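Local coordinates for protein rRNA N-glycosidase (Bougainvillea spectabilis, PDB 3CTK) that belongs to the plant ribosome-inactivating proteins and combines a mixed beta sheet with a largely helical region packed against it, at residues Phe17-Asp20 / Leu21-Leu25; Val90-Val93 / Ala94-Leu98; Tyr133-Glu136 / Phe137-Glu140; Glu173-Val176 / Val177-Leu181; Asn196-Gly199 / Asp200-Ala204. All coordinates share one frame; numbering follows the deposited sequence.

Interaction 1 (Phe17-Asp20 / Leu21-Leu25)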
loop_
_atom_site.group_PDB
_atom_site.type_symbol
_atom_site.label_atom_id
_atom_site.label_comp_id
_atom_site.label_asym_id
_atom_site.label_seq_id
_atom_site.Cartn_x
_atom_site.Cartn_y
_atom_site.Cartn_z
ATOM N N PHE A 17 10.557 -0.220 -8.991
ATOM C CA PHE A 17 9.666 0.761 -8.372
ATOM C C PHE A 17 9.407 0.415 -6.902
ATOM O O PHE A 17 9.527 1.267 -6.017
ATOM C CB PHE A 17 8.342 0.789 -9.147
ATOM C CG PHE A 17 7.207 1.444 -8.409
ATOM C CD1 PHE A 17 7.235 2.806 -8.118
ATOM C CD2 PHE A 17 6.106 0.696 -8.006
ATOM C CE1 PHE A 17 6.180 3.411 -7.434
ATOM C CE2 PHE A 17 5.043 1.292 -7.323
ATOM C CZ PHE A 17 5.082 2.653 -7.037
ATOM N N ILE A 18 9.050 -0.839 -6.644
ATOM C CA ILE A 18 8.773 -1.279 -5.282
ATOM C C ILE A 18 10.018 -1.194 -4.403
ATOM O O ILE A 18 9.929 -0.810 -3.239
ATOM C CB ILE A 18 8.229 -2.728 -5.259
ATOM C CG1 ILE A 18 6.838 -2.767 -5.895
ATOM C CG2 ILE A 18 8.157 -3.251 -3.827
ATOM C CD1 ILE A 18 5.820 -1.882 -5.204
ATOM N N GLN A 19 11.180 -1.543 -4.950
ATOM C CA GLN A 19 12.400 -1.470 -4.156
ATOM C C GLN A 19 12.721 -0.018 -3.822
ATOM O O GLN A 19 13.157 0.284 -2.707
ATOM C CB GLN A 19 13.580 -2.113 -4.892
ATOM C CG GLN A 19 14.877 -2.081 -4.084
ATOM C CD GLN A 19 14.744 -2.758 -2.730
ATOM O OE1 GLN A 19 14.954 -2.137 -1.685
ATOM N NE2 GLN A 19 14.395 -4.036 -2.741
ATOM N N ASP A 20 12.497 0.888 -4.772
ATOM C CA ASP A 20 12.768 2.299 -4.513
ATOM C C ASP A 20 11.832 2.847 -3.437
ATOM O O ASP A 20 12.227 3.708 -2.644
ATOM C CB ASP A 20 12.642 3.132 -5.797
ATOM C CG ASP A 20 13.758 2.842 -6.796
ATOM O OD1 ASP A 20 14.843 2.385 -6.374
ATOM O OD2 ASP A 20 13.554 3.082 -8.006
ATOM N N LEU A 21 10.596 2.352 -3.404
ATOM C CA LEU A 21 9.637 2.788 -2.393
ATOM C C LEU A 21 10.086 2.277 -1.023
ATOM O O LEU A 21 10.028 3.005 -0.031
ATOM C CB LEU A 21 8.228 2.273 -2.720
ATOM C CG LEU A 21 7.110 2.524 -1.694
ATOM C CD1 LEU A 21 7.031 3.998 -1.315
ATOM C CD2 LEU A 21 5.785 2.049 -2.284
ATOM N N ARG A 22 10.545 1.030 -0.962
ATOM C CA ARG A 22 11.014 0.486 0.313
ATOM C C ARG A 22 12.192 1.306 0.838
ATOM O O ARG A 22 12.319 1.516 2.041
ATOM C CB ARG A 22 11.451 -0.976 0.163
ATOM C CG ARG A 22 10.309 -1.966 0.006
ATOM C CD ARG A 22 10.823 -3.392 -0.195
ATOM N NE ARG A 22 9.717 -4.315 -0.434
ATOM C CZ ARG A 22 9.745 -5.315 -1.307
ATOM N NH1 ARG A 22 10.834 -5.539 -2.034
ATOM N NH2 ARG A 22 8.668 -6.071 -1.480
ATOM N N ASN A 23 13.057 1.756 -0.068
ATOM C CA ASN A 23 14.216 2.553 0.322
ATOM C C ASN A 23 13.776 3.843 1.015
ATOM O O ASN A 23 14.428 4.314 1.949
ATOM C CB ASN A 23 15.066 2.892 -0.911
ATOM C CG ASN A 23 15.830 1.692 -1.450
ATOM O OD1 ASN A 23 16.411 1.756 -2.534
ATOM N ND2 ASN A 23 15.845 0.601 -0.694
ATOM N N GLU A 24 12.669 4.413 0.554
ATOM C CA GLU A 24 12.138 5.641 1.141
ATOM C C GLU A 24 11.494 5.381 2.504
ATOM O O GLU A 24 11.492 6.250 3.375
ATOM C CB GLU A 24 11.096 6.268 0.210
ATOM C CG GLU A 24 11.655 6.745 -1.115
ATOM C CD GLU A 24 12.594 7.922 -0.958
ATOM O OE1 GLU A 24 13.397 8.164 -1.883
ATOM O OE2 GLU A 24 12.524 8.614 0.083
ATOM N N LEU A 25 10.956 4.179 2.682
ATOM C CA LEU A 25 10.283 3.809 3.925
ATOM C C LEU A 25 11.220 3.262 5.006
ATOM O O LEU A 25 10.924 3.362 6.200
ATOM C CB LEU A 25 9.197 2.762 3.630
ATOM C CG LEU A 25 8.094 3.125 2.630
ATOM C CD1 LEU A 25 7.320 1.867 2.231
ATOM C CD2 LEU A 25 7.160 4.163 3.245
HETATM O O HOH W 1 13.560 -5.572 -0.908
HETATM O O HOH W 2 14.280 5.513 -3.316
#

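Interaction 2 (Val90-Val93 / Ala94-Leu98)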
loop_
_atom_site.group_PDB
_atom_site.type_symbol
_atom_site.label_atom_id
_atom_site.label_comp_id
_atom_site.label_asym_id
_atom_site.label_seq_id
_atom_site.Cartn_x
_atom_site.Cartn_y
_atom_site.Cartn_z
ATOM N N VAL A 90 -7.687 10.773 8.373
ATOM C CA VAL A 90 -6.243 10.737 8.161
ATOM C C VAL A 90 -5.600 11.747 9.116
ATOM O O VAL A 90 -6.286 12.610 9.671
ATOM C CB VAL A 90 -5.866 11.080 6.695
ATOM C CG1 VAL A 90 -6.405 10.003 5.760
ATOM C CG2 VAL A 90 -6.412 12.448 6.312
ATOM N N PRO A 91 -4.279 11.645 9.336
ATOM C CA PRO A 91 -3.605 12.583 10.241
ATOM C C PRO A 91 -3.847 14.036 9.841
ATOM O O PRO A 91 -3.929 14.354 8.656
ATOM C CB PRO A 91 -2.135 12.195 10.109
ATOM C CG PRO A 91 -2.198 10.726 9.811
ATOM C CD PRO A 91 -3.330 10.647 8.809
ATOM N N THR A 92 -3.956 14.919 10.830
ATOM C CA THR A 92 -4.175 16.330 10.540
ATOM C C THR A 92 -3.028 16.863 9.681
ATOM O O THR A 92 -3.236 17.711 8.815
ATOM C CB THR A 92 -4.262 17.162 11.834
ATOM O OG1 THR A 92 -5.359 16.692 12.627
ATOM C CG2 THR A 92 -4.479 18.634 11.511
ATOM N N VAL A 93 -1.822 16.348 9.905
ATOM C CA VAL A 93 -0.670 16.795 9.134
ATOM C C VAL A 93 -0.855 16.499 7.644
ATOM O O VAL A 93 -0.286 17.184 6.794
ATOM C CB VAL A 93 0.642 16.130 9.637
ATOM C CG1 VAL A 93 0.553 14.617 9.507
ATOM C CG2 VAL A 93 1.830 16.665 8.853
ATOM N N ALA A 94 -1.651 15.480 7.332
ATOM C CA ALA A 94 -1.903 15.109 5.940
ATOM C C ALA A 94 -2.733 16.173 5.219
ATOM O O ALA A 94 -2.353 16.663 4.156
ATOM C CB ALA A 94 -2.619 13.760 5.875
ATOM N N THR A 95 -3.871 16.529 5.798
ATOM C CA THR A 95 -4.727 17.525 5.175
ATOM C C THR A 95 -4.137 18.928 5.278
ATOM O O THR A 95 -4.454 19.799 4.472
ATOM C CB THR A 95 -6.143 17.504 5.791
ATOM O OG1 THR A 95 -6.047 17.469 7.221
ATOM C CG2 THR A 95 -6.916 16.279 5.308
ATOM N N SER A 96 -3.260 19.144 6.254
ATOM C CA SER A 96 -2.647 20.457 6.431
ATOM C C SER A 96 -1.418 20.705 5.563
ATOM O O SER A 96 -1.221 21.816 5.080
ATOM C CB SER A 96 -2.254 20.677 7.897
ATOM O OG SER A 96 -3.392 20.715 8.740
ATOM N N LYS A 97 -0.600 19.678 5.349
ATOM C CA LYS A 97 0.626 19.863 4.577
ATOM C C LYS A 97 0.739 19.270 3.177
ATOM O O LYS A 97 1.589 19.704 2.397
ATOM C CB LYS A 97 1.820 19.402 5.415
ATOM C CG LYS A 97 2.166 20.372 6.534
ATOM C CD LYS A 97 3.355 19.896 7.343
ATOM C CE LYS A 97 3.899 21.021 8.207
ATOM N NZ LYS A 97 2.824 21.690 8.990
ATOM N N LEU A 98 -0.087 18.285 2.848
ATOM C CA LEU A 98 -0.015 17.692 1.515
ATOM C C LEU A 98 -0.647 18.570 0.446
ATOM O O LEU A 98 -1.601 19.303 0.716
ATOM C CB LEU A 98 -0.692 16.316 1.491
ATOM C CG LEU A 98 0.112 15.164 2.098
ATOM C CD1 LEU A 98 -0.759 13.922 2.194
ATOM C CD2 LEU A 98 1.351 14.905 1.241
HETATM O O HOH W 3 -7.212 15.256 8.924
#

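Interaction 3 (Tyr133-Glu136 / Phe137-Glu140)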
loop_
_atom_site.group_PDB
_atom_site.type_symbol
_atom_site.label_atom_id
_atom_site.label_comp_id
_atom_site.label_asym_id
_atom_site.label_seq_id
_atom_site.Cartn_x
_atom_site.Cartn_y
_atom_site.Cartn_z
ATOM N N TYR A 133 -3.381 -3.225 -15.755
ATOM C CA TYR A 133 -4.478 -2.793 -16.616
ATOM C C TYR A 133 -5.695 -2.408 -15.783
ATOM O O TYR A 133 -6.370 -1.414 -16.071
ATOM C CB TYR A 133 -4.869 -3.902 -17.597
ATOM C CG TYR A 133 -5.784 -3.420 -18.706
ATOM C CD1 TYR A 133 -5.287 -2.652 -19.758
ATOM C CD2 TYR A 133 -7.153 -3.690 -18.676
ATOM C CE1 TYR A 133 -6.132 -2.161 -20.758
ATOM C CE2 TYR A 133 -8.007 -3.204 -19.671
ATOM C CZ TYR A 133 -7.489 -2.440 -20.706
ATOM O OH TYR A 133 -8.323 -1.944 -21.683
ATOM N N LYS A 134 -5.978 -3.203 -14.756
ATOM C CA LYS A 134 -7.110 -2.926 -13.881
ATOM C C LYS A 134 -6.869 -1.627 -13.125
ATOM O O LYS A 134 -7.795 -0.847 -12.916
ATOM C CB LYS A 134 -7.313 -4.079 -12.896
ATOM C CG LYS A 134 -7.731 -5.388 -13.562
ATOM C CD LYS A 134 -9.093 -5.270 -14.243
ATOM C CE LYS A 134 -9.498 -6.593 -14.887
ATOM N NZ LYS A 134 -10.837 -6.516 -15.542
ATOM N N LEU A 135 -5.626 -1.396 -12.707
ATOM C CA LEU A 135 -5.309 -0.169 -11.988
ATOM C C LEU A 135 -5.538 1.012 -12.924
ATOM O O LEU A 135 -6.148 2.005 -12.535
ATOM C CB LEU A 135 -3.859 -0.186 -11.488
ATOM C CG LEU A 135 -3.348 1.084 -10.794
ATOM C CD1 LEU A 135 -4.215 1.418 -9.588
ATOM C CD2 LEU A 135 -1.900 0.878 -10.375
ATOM N N GLU A 136 -5.074 0.898 -14.167
ATOM C CA GLU A 136 -5.271 1.987 -15.117
ATOM C C GLU A 136 -6.756 2.247 -15.350
ATOM O O GLU A 136 -7.183 3.396 -15.441
ATOM C CB GLU A 136 -4.573 1.691 -16.454
ATOM C CG GLU A 136 -4.972 2.660 -17.564
ATOM C CD GLU A 136 -3.886 2.871 -18.597
ATOM O OE1 GLU A 136 -4.176 3.492 -19.645
ATOM O OE2 GLU A 136 -2.742 2.431 -18.361
ATOM N N PHE A 137 -7.545 1.180 -15.437
ATOM C CA PHE A 137 -8.982 1.325 -15.647
ATOM C C PHE A 137 -9.625 2.099 -14.495
ATOM O O PHE A 137 -10.484 2.958 -14.717
ATOM C CB PHE A 137 -9.649 -0.048 -15.761
ATOM C CG PHE A 137 -11.116 0.020 -16.082
ATOM C CD1 PHE A 137 -11.552 0.070 -17.402
ATOM C CD2 PHE A 137 -12.061 0.068 -15.062
ATOM C CE1 PHE A 137 -12.911 0.166 -17.702
ATOM C CE2 PHE A 137 -13.422 0.167 -15.353
ATOM C CZ PHE A 137 -13.845 0.216 -16.675
ATOM N N SER A 138 -9.217 1.796 -13.266
ATOM C CA SER A 138 -9.781 2.478 -12.104
ATOM C C SER A 138 -9.387 3.952 -12.081
ATOM O O SER A 138 -10.156 4.796 -11.619
ATOM C CB SER A 138 -9.346 1.789 -10.803
ATOM O OG SER A 138 -7.959 1.950 -10.561
ATOM N N ILE A 139 -8.193 4.266 -12.582
ATOM C CA ILE A 139 -7.742 5.655 -12.626
ATOM C C ILE A 139 -8.556 6.403 -13.682
ATOM O O ILE A 139 -8.992 7.533 -13.466
ATOM C CB ILE A 139 -6.230 5.737 -12.960
ATOM C CG1 ILE A 139 -5.422 5.129 -11.809
ATOM C CG2 ILE A 139 -5.814 7.187 -13.212
ATOM C CD1 ILE A 139 -3.921 5.083 -12.043
ATOM N N GLU A 140 -8.770 5.761 -14.823
ATOM C CA GLU A 140 -9.549 6.357 -15.905
ATOM C C GLU A 140 -10.981 6.647 -15.470
ATOM O O GLU A 140 -11.613 7.584 -15.957
ATOM C CB GLU A 140 -9.583 5.413 -17.107
ATOM C CG GLU A 140 -8.395 5.542 -18.031
ATOM C CD GLU A 140 -8.495 6.766 -18.911
ATOM O OE1 GLU A 140 -7.567 7.000 -19.708
ATOM O OE2 GLU A 140 -9.505 7.495 -18.812
HETATM O O HOH W 4 -6.776 3.911 -20.229
#

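Interaction 4 (Glu173-Val176 / Val177-Leu181)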
loop_
_atom_site.group_PDB
_atom_site.type_symbol
_atom_site.label_atom_id
_atom_site.label_comp_id
_atom_site.label_asym_id
_atom_site.label_seq_id
_atom_site.Cartn_x
_atom_site.Cartn_y
_atom_site.Cartn_z
ATOM N N GLU A 173 4.464 -8.703 -3.618
ATOM C CA GLU A 173 5.154 -8.106 -4.756
ATOM C C GLU A 173 5.331 -9.173 -5.838
ATOM O O GLU A 173 5.132 -8.910 -7.030
ATOM C CB GLU A 173 6.532 -7.580 -4.345
ATOM C CG GLU A 173 7.299 -6.950 -5.501
ATOM C CD GLU A 173 8.771 -6.752 -5.205
ATOM O OE1 GLU A 173 9.214 -7.057 -4.072
ATOM O OE2 GLU A 173 9.491 -6.290 -6.116
ATOM N N THR A 174 5.692 -10.384 -5.423
ATOM C CA THR A 174 5.900 -11.464 -6.381
ATOM C C THR A 174 4.609 -11.886 -7.073
ATOM O O THR A 174 4.626 -12.238 -8.252
ATOM C CB THR A 174 6.567 -12.683 -5.716
ATOM O OG1 THR A 174 7.861 -12.302 -5.230
ATOM C CG2 THR A 174 6.743 -13.811 -6.719
ATOM N N GLU A 175 3.488 -11.848 -6.355
ATOM C CA GLU A 175 2.210 -12.210 -6.967
ATOM C C GLU A 175 1.895 -11.224 -8.086
ATOM O O GLU A 175 1.451 -11.615 -9.167
ATOM C CB GLU A 175 1.075 -12.189 -5.932
ATOM C CG GLU A 175 1.089 -13.362 -4.965
ATOM C CD GLU A 175 0.931 -14.696 -5.674
ATOM O OE1 GLU A 175 -0.168 -14.967 -6.208
ATOM O OE2 GLU A 175 1.910 -15.469 -5.703
ATOM N N VAL A 176 2.133 -9.941 -7.831
ATOM C CA VAL A 176 1.863 -8.929 -8.844
ATOM C C VAL A 176 2.791 -9.110 -10.040
ATOM O O VAL A 176 2.360 -9.007 -11.186
ATOM C CB VAL A 176 2.017 -7.497 -8.271
ATOM C CG1 VAL A 176 1.874 -6.463 -9.387
ATOM C CG2 VAL A 176 0.956 -7.257 -7.205
ATOM N N VAL A 177 4.065 -9.390 -9.778
ATOM C CA VAL A 177 5.031 -9.593 -10.853
ATOM C C VAL A 177 4.661 -10.796 -11.726
ATOM O O VAL A 177 4.716 -10.717 -12.957
ATOM C CB VAL A 177 6.459 -9.811 -10.296
ATOM C CG1 VAL A 177 7.399 -10.252 -11.414
ATOM C CG2 VAL A 177 6.972 -8.518 -9.673
ATOM N N ASP A 178 4.284 -11.901 -11.088
ATOM C CA ASP A 178 3.920 -13.121 -11.812
ATOM C C ASP A 178 2.542 -13.116 -12.466
ATOM O O ASP A 178 2.353 -13.736 -13.521
ATOM C CB ASP A 178 3.972 -14.339 -10.884
ATOM C CG ASP A 178 5.365 -14.657 -10.402
ATOM O OD1 ASP A 178 6.338 -14.141 -10.991
ATOM O OD2 ASP A 178 5.483 -15.440 -9.434
ATOM N N ARG A 179 1.588 -12.422 -11.850
ATOM C CA ARG A 179 0.210 -12.414 -12.338
ATOM C C ARG A 179 -0.426 -11.074 -12.716
ATOM O O ARG A 179 -1.422 -11.058 -13.438
ATOM C CB ARG A 179 -0.705 -13.056 -11.292
ATOM C CG ARG A 179 -0.183 -14.324 -10.633
ATOM C CD ARG A 179 -1.100 -14.707 -9.475
ATOM N NE ARG A 179 -0.654 -15.901 -8.762
ATOM C CZ ARG A 179 -0.791 -17.142 -9.218
ATOM N NH1 ARG A 179 -1.369 -17.362 -10.392
ATOM N NH2 ARG A 179 -0.346 -18.167 -8.501
ATOM N N GLY A 180 0.119 -9.963 -12.232
ATOM C CA GLY A 180 -0.502 -8.677 -12.521
ATOM C C GLY A 180 0.203 -7.651 -13.388
ATOM O O GLY A 180 -0.262 -6.518 -13.487
ATOM N N LEU A 181 1.314 -8.016 -14.014
ATOM C CA LEU A 181 2.014 -7.065 -14.863
ATOM C C LEU A 181 1.548 -7.235 -16.302
ATOM O O LEU A 181 1.415 -6.260 -17.043
ATOM C CB LEU A 181 3.530 -7.263 -14.771
ATOM C CG LEU A 181 4.170 -6.997 -13.402
ATOM C CD1 LEU A 181 5.679 -7.127 -13.521
ATOM C CD2 LEU A 181 3.792 -5.600 -12.905
HETATM O O HOH W 5 3.032 -16.418 -8.220
HETATM O O HOH W 6 1.198 -17.978 -6.035
#

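Interaction 5 (Asn196-Gly199 / Asp200-Ala204)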
loop_
_atom_site.group_PDB
_atom_site.type_symbol
_atom_site.label_atom_id
_atom_site.label_comp_id
_atom_site.label_asym_id
_atom_site.label_seq_id
_atom_site.Cartn_x
_atom_site.Cartn_y
_atom_site.Cartn_z
ATOM N N ASN A 196 -3.882 -8.579 6.400
ATOM C CA ASN A 196 -4.574 -8.442 7.676
ATOM C C ASN A 196 -3.675 -8.571 8.899
ATOM O O ASN A 196 -4.115 -8.271 10.011
ATOM C CB ASN A 196 -5.690 -9.488 7.811
ATOM C CG ASN A 196 -6.739 -9.387 6.719
ATOM O OD1 ASN A 196 -7.027 -8.305 6.208
ATOM N ND2 ASN A 196 -7.334 -10.525 6.370
ATOM N N ASN A 197 -2.431 -9.006 8.711
ATOM C CA ASN A 197 -1.538 -9.210 9.851
ATOM C C ASN A 197 -0.168 -8.538 9.840
ATOM O O ASN A 197 0.731 -8.970 10.561
ATOM C CB ASN A 197 -1.324 -10.710 10.076
ATOM C CG ASN A 197 -2.583 -11.421 10.512
ATOM O OD1 ASN A 197 -3.315 -11.982 9.693
ATOM N ND2 ASN A 197 -2.853 -11.396 11.807
ATOM N N TRP A 198 0.003 -7.482 9.056
ATOM C CA TRP A 198 1.304 -6.818 9.005
ATOM C C TRP A 198 1.807 -6.390 10.381
ATOM O O TRP A 198 2.961 -6.647 10.735
ATOM C CB TRP A 198 1.239 -5.600 8.088
ATOM C CG TRP A 198 2.554 -4.906 7.923
ATOM C CD1 TRP A 198 3.710 -5.445 7.434
ATOM C CD2 TRP A 198 2.834 -3.529 8.193
ATOM N NE1 TRP A 198 4.692 -4.487 7.375
ATOM C CE2 TRP A 198 4.182 -3.300 7.836
ATOM C CE3 TRP A 198 2.076 -2.463 8.700
ATOM C CZ2 TRP A 198 4.791 -2.046 7.966
ATOM C CZ3 TRP A 198 2.680 -1.216 8.829
ATOM C CH2 TRP A 198 4.026 -1.020 8.463
ATOM N N GLY A 199 0.945 -5.730 11.150
ATOM C CA GLY A 199 1.327 -5.276 12.474
ATOM C C GLY A 199 1.746 -6.400 13.402
ATOM O O GLY A 199 2.788 -6.314 14.054
ATOM N N ASP A 200 0.938 -7.456 13.466
ATOM C CA ASP A 200 1.240 -8.594 14.327
ATOM C C ASP A 200 2.499 -9.347 13.914
ATOM O O ASP A 200 3.275 -9.780 14.768
ATOM C CB ASP A 200 0.056 -9.563 14.370
ATOM C CG ASP A 200 -1.121 -9.007 15.150
ATOM O OD1 ASP A 200 -0.921 -8.042 15.919
ATOM O OD2 ASP A 200 -2.240 -9.542 15.008
ATOM N N ILE A 201 2.699 -9.511 12.608
ATOM C CA ILE A 201 3.881 -10.204 12.106
ATOM C C ILE A 201 5.128 -9.399 12.463
ATOM O O ILE A 201 6.147 -9.962 12.859
ATOM C CB ILE A 201 3.815 -10.391 10.562
ATOM C CG1 ILE A 201 2.717 -11.399 10.210
ATOM C CG2 ILE A 201 5.159 -10.876 10.028
ATOM C CD1 ILE A 201 2.450 -11.524 8.716
ATOM N N SER A 202 5.034 -8.080 12.337
ATOM C CA SER A 202 6.160 -7.201 12.640
ATOM C C SER A 202 6.522 -7.229 14.124
ATOM O O SER A 202 7.702 -7.285 14.484
ATOM C CB SER A 202 5.844 -5.766 12.200
ATOM O OG SER A 202 5.684 -5.692 10.788
ATOM N N ASP A 203 5.513 -7.199 14.989
ATOM C CA ASP A 203 5.770 -7.234 16.427
ATOM C C ASP A 203 6.395 -8.568 16.831
ATOM O O ASP A 203 7.260 -8.617 17.704
ATOM C CB ASP A 203 4.477 -7.013 17.222
ATOM C CG ASP A 203 3.944 -5.595 17.094
ATOM O OD1 ASP A 203 4.759 -4.657 16.942
ATOM O OD2 ASP A 203 2.708 -5.414 17.161
ATOM N N ALA A 204 5.955 -9.648 16.192
ATOM C CA ALA A 204 6.482 -10.978 16.488
ATOM C C ALA A 204 7.967 -11.062 16.145
ATOM O O ALA A 204 8.760 -11.636 16.892
ATOM C CB ALA A 204 5.713 -12.028 15.704
HETATM O O HOH W 7 -3.682 -8.781 13.134
#

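Interaction 1 (Phe17-Asp20 / Leu21-Leu25)
On the helix of a beta-alpha-beta crossover, Ile18 and Arg22 meet one turn apart: the CG2 methyl of Ile18 sits over the centre of one face of the Arg22 guanidinium, 3.6 Å from CZ. That methyl stands anti to the backbone N of Ile18 (CG1 takes the place beside N, chi1 -68°), which turns it up the helix, while the extended Arg22 chain carries its flat end back across it. Gln19 NE2 lies at the edge of the guanidinium, near its plane, 3.9 Å from Arg22 NH1. The polar end of Arg22 is held mainly from outside: NE bonds to Ala167 O, NH2 to Ala166 O and to Glu173 in a salt bridge. Helix 14-25 links the parallel strands 3-7 and 47-53, and Leu21, on its buried side, packs on Val163, Ala167 and Val48. On another side Gln19 crosses Asn23 with amide planes 46° apart, OE1 standing 3.0 Å from ND2. Asp20 O receives a weak bond from Glu24 N (3.3 Å) and a firmer one from a water (2.8 Å) that also donates to Glu24 OE1; Glu24 OE2 is bound by Asn2.

Interaction 2 (Val90-Val93 / Ala94-Leu98)
Thr95 reaches back toward Thr92 and Val90 from the first turn of a short helix. Its CB lies 4.2 Å from Thr92 O and then forks. The OG1 branch, placed between the backbone N and the carbonyl carbon (chi1 46°), comes to 3.2 Å from Thr92 O, although its proton has a second possible acceptor; a water 3.0 Å from OG1 donates to Val90 O, tying the hydroxyl to the residue before the N-cap. The CG2 branch turns the other way and meets Val90 CG2 at 4.0 Å, a methyl that also rests on Ala94 CB. Thr92 O accepts a bond from Ser96 N at 2.9 Å, nearly along the C=O axis, and the Ser96 hydroxyl also lies near it, though its proton may go to another acceptor. Lys97 N bonds to Val93 O (2.9 Å) from above the carbonyl plane, while the aliphatic Lys97 CD passes 3.9 Å from Val93 CG2. Pro91 occupies the N-cap position, and its carbonyl takes the Ala94 N-H at 2.9 Å, well out of its plane. Val93, Ala94 and Leu98 rest on Phe47 of the sheet, as befits the crossover helix of the beta-alpha-beta unit formed by parallel strands 81-88 and 105-108.

Interaction 3 (Tyr133-Glu136 / Phe137-Glu140)
Leu135 O is gripped by two donors, the hydroxyl OG of Ser138 at 2.7 Å and the backbone N of Ile139 at 3.0 Å. The backbone donor comes in almost straight behind the oxygen, whereas the hydroxyl approaches from the flank, at a C=O...OG angle of 124°. Ser138 can do this because OG stands between its own backbone N and carbonyl carbon (chi1 68°), folded back over the preceding turn; there it also comes 3.9 Å from Leu135 CD1. Its polar group, buried against helix 149-168, is thus satisfied within its own helix. Close by, Ile139 CD1 touches Leu135 CG at 4.2 Å, an apolar contact one turn apart. Glu136 and Glu140 stand on a different side, with the same spacing. Glu136 OE1 and Glu140 OE1 are 4.9 Å from each other, and a water donates to both, at 2.7 Å to Glu136 OE1 and 3.2 Å to Glu140 OE1, which probably eases the repulsion of like charges. Each carboxylate has a further partner in the loop joining strands 47-53 and 59-65: Thr55 OG1 for Glu136, Ser56 OG and the Lys58 ammonium for Glu140. Leu135, Ile139 and the internally bonded Ser138 face Ile158 and Phe155 of helix 149-168, with the glutamates along another side, as in an amphipathic helix of an alpha+beta fold.

Interaction 4 (Glu173-Val176 / Val177-Leu181)
Val177 sits one turn above Glu173, its N bonded to Glu173 O at 3.0 Å and its CG2 methyl pressed against the same oxygen at 3.2 Å. Next, Asp178 lies alongside Thr174, both side chains pointing the same way, with OD2 3.4 Å from the Thr174 CG2 methyl. A water donates to this OD2 and to Glu175 OE2, bridging two carboxylates 5.2 Å apart (Glu175 OE2 to Asp178 OD2), which probably softens their repulsion. Arg179 makes the salt bridge of this contact. Its extended chain runs beside that of Glu175, which folds at chi2 (-61°) and so brings OE1 next to Arg179 NE, where the two bond at 2.8 Å. The oxygen is near the guanidinium plane, but the nitrogen meets it from above the carboxylate, 36° out of that plane; the two flat groups are turned 46° apart. A second water accepts from Arg179 NH2 and donates to Glu175 OE2, so both carboxylate oxygens are engaged and the arginine is steadied at two points. Gly180 then bonds through its N to Val176 O (2.7 Å) in a region where the helix widens into a pi-type turn. Leu181 crosses Val176 at about a right angle, CD2 4.1 Å from CG1. Tyr14 of helix 14-25 packs on Val176, Val177 and Leu181, and the backbone of Gly180 bonds to Val132 at the start of helix 132-142.

Interaction 5 (Asn196-Gly199 / Asp200-Ala204)
Hydrogen bonds from Ser202 to Trp198 dominate this first turn of a helix: Trp198 O accepts both the hydroxyl OG at 2.9 Å and the backbone N at 3.0 Å, from opposite faces of its carbonyl plane. Chi1 of -64° swings OG back along the helix, where it also accepts a hydrogen bond from Lys245 N. Other backbone bonds run from Ile201 N to Asn197 O (2.9 Å), almost straight on to the carbonyl, and from Asp203 N to Gly199 O. Over the indole, the contact is of a different sort. Ser202 OG lies 3.7 Å above one face of the ring, displaced toward its rim and nearest to NE1, whose own hydrogen goes to Ile243 O. This is the start of helix 198-208, with Asn197 at the N-cap position; the C-terminal residues around Ile243 and Lys245 pack along the helix, and Arg168 makes a cation-pi contact with Trp198. Apolar packing is slight: Asn197 CB touches Ile201 CD1 at 4.1 Å. Among charged groups, Asp203 OD1 has a long, weak ion pair with Lys245 NZ.

In the fold
The five contacts follow one another along the chain, each within or at the start of one helix. Interactions 1 and 2 belong to crossover helices of the same six-stranded mixed sheet, their centres about 22 Å apart; interactions 3, 4 and 5 lie in the helical region. Interactions 1 and 4 touch, through the Arg22-Glu173 salt bridge and the packing of Ile18 on Glu173, so helix 14-25 ties the sheet to helix 170-180. Interactions 3 and 4 come within about 5 Å at their nearest atoms, while 2 and 4, and 3 and 5, lie on opposite sides of the chain's centre. Beyond helices 14-25 and 198-208, the Cys32-Cys212 disulfide links early and late parts of the chain.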